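Local coordinates for protein diaminopimelate decarboxylase (Methanocaldococcus jannaschii, PDB 1TWI) that catalyses the pyridoxal-5'-phosphate-dependent decarboxylation of meso-diaminopimelate to L-lysine, the last step of lysine biosynthesis by the diaminopimelate pathway, at residues Ala72-Thr77 and Lys99-Pro104; Lys316-Asp321 and Asp377-Phe382. One frame throughout, in Å; residues are numbered along the deposited sequence.

Contact 1. Residues Ala72-Thr77 and Lys99-Pro104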
loop_
_atom_site.group_PDB
_atom_site.type_symbol
_atom_site.label_atom_id
_atom_site.label_comp_id
_atom_site.label_asym_id
_atom_site.label_seq_id
_atom_site.Cartn_x
_atom_site.Cartn_y
_atom_site.Cartn_z
ATOM N N ALA A 72 3.072 14.416 3.632
ATOM C CA ALA A 72 3.361 15.112 4.890
ATOM C C ALA A 72 4.855 15.104 5.232
ATOM O O ALA A 72 5.221 15.179 6.411
ATOM C CB ALA A 72 2.539 14.501 6.076
ATOM N N ASN A 73 5.712 15.015 4.214
ATOM C CA ASN A 73 7.149 15.064 4.448
ATOM C C ASN A 73 7.435 16.431 5.141
ATOM O O ASN A 73 6.939 17.499 4.700
ATOM C CB ASN A 73 7.934 14.920 3.127
ATOM C CG ASN A 73 9.395 15.315 3.296
ATOM O OD1 ASN A 73 9.727 16.502 3.297
ATOM N ND2 ASN A 73 10.266 14.329 3.483
ATOM N N LEU A 74 8.246 16.417 6.213
ATOM C CA LEU A 74 8.444 17.631 7.007
ATOM C C LEU A 74 8.973 18.828 6.240
ATOM O O LEU A 74 8.617 19.973 6.541
ATOM C CB LEU A 74 9.357 17.350 8.249
ATOM C CG LEU A 74 9.406 18.423 9.369
ATOM C CD1 LEU A 74 7.979 18.670 9.906
ATOM C CD2 LEU A 74 10.330 17.906 10.554
ATOM N N ALA A 75 9.809 18.598 5.241
ATOM C CA ALA A 75 10.292 19.778 4.485
ATOM C C ALA A 75 9.135 20.359 3.639
ATOM O O ALA A 75 8.999 21.592 3.512
ATOM C CB ALA A 75 11.482 19.412 3.556
ATOM N N ILE A 76 8.332 19.470 3.051
ATOM C CA ILE A 76 7.219 19.922 2.186
ATOM C C ILE A 76 6.191 20.702 3.012
ATOM O O ILE A 76 5.705 21.747 2.578
ATOM C CB ILE A 76 6.519 18.708 1.471
ATOM C CG1 ILE A 76 7.522 17.985 0.547
ATOM C CG2 ILE A 76 5.275 19.184 0.675
ATOM C CD1 ILE A 76 8.263 18.935 -0.429
ATOM N N THR A 77 5.840 20.185 4.202
ATOM C CA THR A 77 4.874 20.863 5.051
ATOM C C THR A 77 5.465 22.175 5.600
ATOM O O THR A 77 4.748 23.173 5.738
ATOM C CB THR A 77 4.368 19.925 6.218
ATOM O OG1 THR A 77 5.477 19.518 7.017
ATOM C CG2 THR A 77 3.661 18.688 5.648
ATOM N N LYS A 99 1.785 21.108 13.509
ATOM C CA LYS A 99 2.260 21.984 14.587
ATOM C C LYS A 99 3.777 22.073 14.537
ATOM O O LYS A 99 4.295 23.165 14.694
ATOM C CB LYS A 99 1.798 21.498 15.969
ATOM C CG LYS A 99 0.302 21.521 16.192
ATOM C CD LYS A 99 -0.239 22.917 16.122
ATOM C CE LYS A 99 -0.011 23.679 17.466
ATOM N NZ LYS A 99 -0.568 25.072 17.431
ATOM N N LEU A 100 4.497 20.960 14.320
ATOM C CA LEU A 100 5.948 21.069 14.220
ATOM C C LEU A 100 6.336 21.846 12.933
ATOM O O LEU A 100 7.459 22.310 12.793
ATOM C CB LEU A 100 6.633 19.695 14.199
ATOM C CG LEU A 100 6.606 19.014 15.599
ATOM C CD1 LEU A 100 7.520 17.743 15.561
ATOM C CD2 LEU A 100 7.089 20.017 16.696
ATOM N N SER A 101 5.405 22.018 12.010
ATOM C CA SER A 101 5.767 22.742 10.773
ATOM C C SER A 101 5.448 24.236 10.922
ATOM O O SER A 101 5.636 25.010 9.984
ATOM C CB SER A 101 4.970 22.179 9.599
ATOM O OG SER A 101 5.369 20.838 9.326
ATOM N N ASN A 102 4.926 24.594 12.088
ATOM C CA ASN A 102 4.552 25.949 12.420
ATOM C C ASN A 102 3.312 26.512 11.716
ATOM O O ASN A 102 3.212 27.744 11.516
ATOM C CB ASN A 102 5.742 26.903 12.177
ATOM C CG ASN A 102 5.827 27.985 13.222
ATOM O OD1 ASN A 102 5.569 27.739 14.405
ATOM N ND2 ASN A 102 6.224 29.189 12.806
ATOM N N VAL A 103 2.411 25.631 11.295
ATOM C CA VAL A 103 1.138 26.067 10.701
ATOM C C VAL A 103 0.327 26.665 11.865
ATOM O O VAL A 103 0.169 26.045 12.908
ATOM C CB VAL A 103 0.300 24.873 10.147
ATOM C CG1 VAL A 103 -1.023 25.386 9.575
ATOM C CG2 VAL A 103 1.085 24.139 9.042
ATOM N N PRO A 104 -0.147 27.903 11.726
ATOM C CA PRO A 104 -0.954 28.568 12.771
ATOM C C PRO A 104 -2.205 27.689 13.119
ATOM O O PRO A 104 -2.889 27.146 12.227
ATOM C CB PRO A 104 -1.390 29.869 12.085
ATOM C CG PRO A 104 -0.348 30.129 11.016
ATOM C CD PRO A 104 0.094 28.767 10.558
#

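Contact 2. Residues Lys316-Asp321 and Asp377-Phe382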
loop_
_atom_site.group_PDB
_atom_site.type_symbol
_atom_site.label_atom_id
_atom_site.label_comp_id
_atom_site.label_asym_id
_atom_site.label_seq_id
_atom_site.Cartn_x
_atom_site.Cartn_y
_atom_site.Cartn_z
ATOM N N LYS A 316 8.125 -5.864 -24.955
ATOM C CA LYS A 316 9.498 -5.603 -24.562
ATOM C C LYS A 316 9.397 -4.885 -23.208
ATOM O O LYS A 316 8.808 -3.806 -23.077
ATOM C CB LYS A 316 10.236 -4.740 -25.586
ATOM C CG LYS A 316 11.707 -4.549 -25.242
ATOM C CD LYS A 316 12.433 -3.978 -26.476
ATOM C CE LYS A 316 13.815 -3.477 -26.096
ATOM N NZ LYS A 316 14.736 -3.231 -27.253
ATOM N N TRP A 317 9.927 -5.556 -22.194
ATOM C CA TRP A 317 9.893 -5.042 -20.831
ATOM C C TRP A 317 11.191 -4.359 -20.478
ATOM O O TRP A 317 12.270 -4.832 -20.832
ATOM C CB TRP A 317 9.707 -6.168 -19.835
ATOM C CG TRP A 317 8.380 -6.817 -19.842
ATOM C CD1 TRP A 317 8.004 -7.981 -20.500
ATOM C CD2 TRP A 317 7.220 -6.347 -19.169
ATOM N NE1 TRP A 317 6.664 -8.223 -20.263
ATOM C CE2 TRP A 317 6.174 -7.231 -19.454
ATOM C CE3 TRP A 317 6.968 -5.253 -18.343
ATOM C CZ2 TRP A 317 4.893 -7.045 -18.941
ATOM C CZ3 TRP A 317 5.713 -5.073 -17.840
ATOM C CH2 TRP A 317 4.695 -5.954 -18.134
ATOM N N VAL A 318 11.058 -3.266 -19.749
ATOM C CA VAL A 318 12.168 -2.461 -19.264
ATOM C C VAL A 318 12.002 -2.551 -17.723
ATOM O O VAL A 318 10.944 -2.200 -17.197
ATOM C CB VAL A 318 11.979 -1.005 -19.826
ATOM C CG1 VAL A 318 12.805 -0.026 -19.056
ATOM C CG2 VAL A 318 12.403 -0.998 -21.321
ATOM N N MET A 319 13.019 -3.067 -17.014
ATOM C CA MET A 319 12.909 -3.244 -15.564
ATOM C C MET A 319 13.699 -2.176 -14.838
ATOM O O MET A 319 14.897 -2.046 -15.048
ATOM C CB MET A 319 13.467 -4.615 -15.137
ATOM C CG MET A 319 13.066 -5.812 -16.055
ATOM S SD MET A 319 11.288 -6.033 -16.110
ATOM C CE MET A 319 11.183 -7.803 -16.732
ATOM N N ILE A 320 13.028 -1.427 -13.963
ATOM C CA ILE A 320 13.712 -0.380 -13.235
ATOM C C ILE A 320 13.783 -0.605 -11.724
ATOM O O ILE A 320 13.052 -1.456 -11.178
ATOM C CB ILE A 320 13.064 1.024 -13.525
ATOM C CG1 ILE A 320 11.583 1.026 -13.102
ATOM C CG2 ILE A 320 13.194 1.375 -15.075
ATOM C CD1 ILE A 320 10.978 2.417 -13.245
ATOM N N ASP A 321 14.644 0.159 -11.034
ATOM C CA ASP A 321 14.769 -0.030 -9.595
ATOM C C ASP A 321 13.742 0.677 -8.711
ATOM O O ASP A 321 13.808 0.588 -7.479
ATOM C CB ASP A 321 16.217 0.201 -9.111
ATOM C CG ASP A 321 16.756 1.566 -9.438
ATOM O OD1 ASP A 321 15.954 2.507 -9.726
ATOM O OD2 ASP A 321 18.015 1.700 -9.396
ATOM N N ASP A 377 20.073 3.696 -18.249
ATOM C CA ASP A 377 19.327 4.931 -18.462
ATOM C C ASP A 377 18.477 5.127 -17.202
ATOM O O ASP A 377 18.248 4.190 -16.439
ATOM C CB ASP A 377 18.373 4.784 -19.666
ATOM C CG ASP A 377 19.084 4.972 -21.007
ATOM O OD1 ASP A 377 20.252 5.439 -20.982
ATOM O OD2 ASP A 377 18.453 4.684 -22.064
ATOM N N VAL A 378 18.017 6.352 -17.021
ATOM C CA VAL A 378 17.177 6.729 -15.885
ATOM C C VAL A 378 15.822 7.136 -16.477
ATOM O O VAL A 378 15.789 7.963 -17.409
ATOM C CB VAL A 378 17.795 7.937 -15.164
ATOM C CG1 VAL A 378 16.858 8.405 -13.994
ATOM C CG2 VAL A 378 19.236 7.540 -14.589
ATOM N N LEU A 379 14.733 6.535 -15.990
ATOM C CA LEU A 379 13.426 6.919 -16.467
ATOM C C LEU A 379 12.813 7.841 -15.399
ATOM O O LEU A 379 13.114 7.680 -14.206
ATOM C CB LEU A 379 12.493 5.707 -16.630
ATOM C CG LEU A 379 12.964 4.531 -17.483
ATOM C CD1 LEU A 379 11.783 3.577 -17.648
ATOM C CD2 LEU A 379 13.407 5.046 -18.894
ATOM N N ALA A 380 11.986 8.808 -15.819
ATOM C CA ALA A 380 11.290 9.676 -14.882
ATOM C C ALA A 380 9.773 9.389 -14.988
ATOM O O ALA A 380 9.163 9.408 -16.108
ATOM C CB ALA A 380 11.568 11.156 -15.214
ATOM N N ILE A 381 9.153 9.149 -13.839
ATOM C CA ILE A 381 7.715 8.901 -13.801
ATOM C C ILE A 381 7.171 10.197 -13.249
ATOM O O ILE A 381 7.487 10.616 -12.114
ATOM C CB ILE A 381 7.405 7.719 -12.840
ATOM C CG1 ILE A 381 8.094 6.439 -13.374
ATOM C CG2 ILE A 381 5.851 7.478 -12.751
ATOM C CD1 ILE A 381 8.311 5.331 -12.194
ATOM N N PHE A 382 6.327 10.844 -14.043
ATOM C CA PHE A 382 5.755 12.137 -13.667
ATOM C C PHE A 382 4.605 12.133 -12.675
ATOM O O PHE A 382 3.882 11.163 -12.549
ATOM C CB PHE A 382 5.178 12.853 -14.896
ATOM C CG PHE A 382 6.212 13.524 -15.780
ATOM C CD1 PHE A 382 7.458 12.917 -16.007
ATOM C CD2 PHE A 382 5.905 14.707 -16.433
ATOM C CE1 PHE A 382 8.374 13.497 -16.898
ATOM C CE2 PHE A 382 6.812 15.319 -17.342
ATOM C CZ PHE A 382 8.041 14.702 -17.566
#

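Contact 1. Residues Ala72-Thr77 and Lys99-Pro104
Thr77 meets Ser101 hydroxyl to hydroxyl, its OG1 lying 2.7 Å from Ser101 OG and its CB also coming against that oxygen, at 3.4 Å. With chi1 at 59°, Thr77 OG1 sits between its own N and carbonyl carbon. From there it can also reach back one turn to Leu74 O, 3.2 Å from OG1. Leu74 comes to the same serine with a methyl, CD1 resting 3.4 Å from Ser101 OG, so the serine oxygen is flanked by a hydroxyl and a hydrocarbon tip. In the pyridoxal-binding TIM barrel, this joins two successive barrel helices, 74-82 and 92-100, with strand 86-89 between them in the chain; the first turn of one faces the end of the other. Asn73 N-caps helix 74-82: its OD1 takes Ile76 N on a lone pair in the carbonyl plane and Ala75 N from above that plane. Helix 92-100 closes in a Schellman motif, Asn102 turning to positive phi (71°) with two bonds back into the last turn. Ser101 OG is further held by Ile97 O, and Tyr68 packs on Thr77 and Ser101. Leu74 N is bonded to Asp427 of the second subunit.

Contact 2. Residues Lys316-Asp321 and Asp377-Phe382
Three groups grip Asp377 OD2, namely Lys345 NZ through a salt bridge, Asn341 ND2 and the backbone N of Glu374, holding the residue just before strand 378-382, from which Leu379 and Ile381 reach Val318 and Ile320. Both strands belong to the beta domain, mostly C-terminal in sequence, of these fold-type III decarboxylases. Its mixed sheet curls so that strand 300-311 pairs with both 316-320 and 378-382, bringing these two to face each other almost at right angles, 87° between their directions and 9.0 Å apart at closest approach. The side chains that meet across the two strands are all aliphatic. Leu379 points its CD1 across the gap into a fork of two methyls, with Ile320 CG2 at 3.7 Å from it and Val318 CG1 at 4.0 Å. Val318 presents that methyl because CG1 stands anti to the backbone N, chi1 162°. Ile320 works with both its branches: CG2 takes the leucine, while the extended CG1-CD1 arm goes on toward Ile381. Phe364 of strand 363-371 packs on both isoleucines, and Ile353 of strand 348-354 on Ile320 and Leu379, so the cluster is buried. Ile381 turns its CG1 beside the backbone N and meets its partner with the end methyl alone, Ile381 CD1 lying 4.1 Å from Ile320 CD1.

Contact 1 belongs to the cofactor-binding barrel and contact 2 to the mostly C-terminal beta domain; their centres are 32 Å apart, their nearest atoms about 14 Å, and they do not touch. In contact 1 the side chain of Thr77 is about 10 Å from that of Lys69, the lysine that carries pyridoxal phosphate in the resting enzyme but is not attached to it here, and about 13 Å from a bound cofactor. In contact 2 the side chain of Ile381 is about 8 Å from that of Arg329 and about 12 Å from that of Tyr387, both of which line the pocket of the bound lysine. Each contact also touches the second subunit of the homodimer.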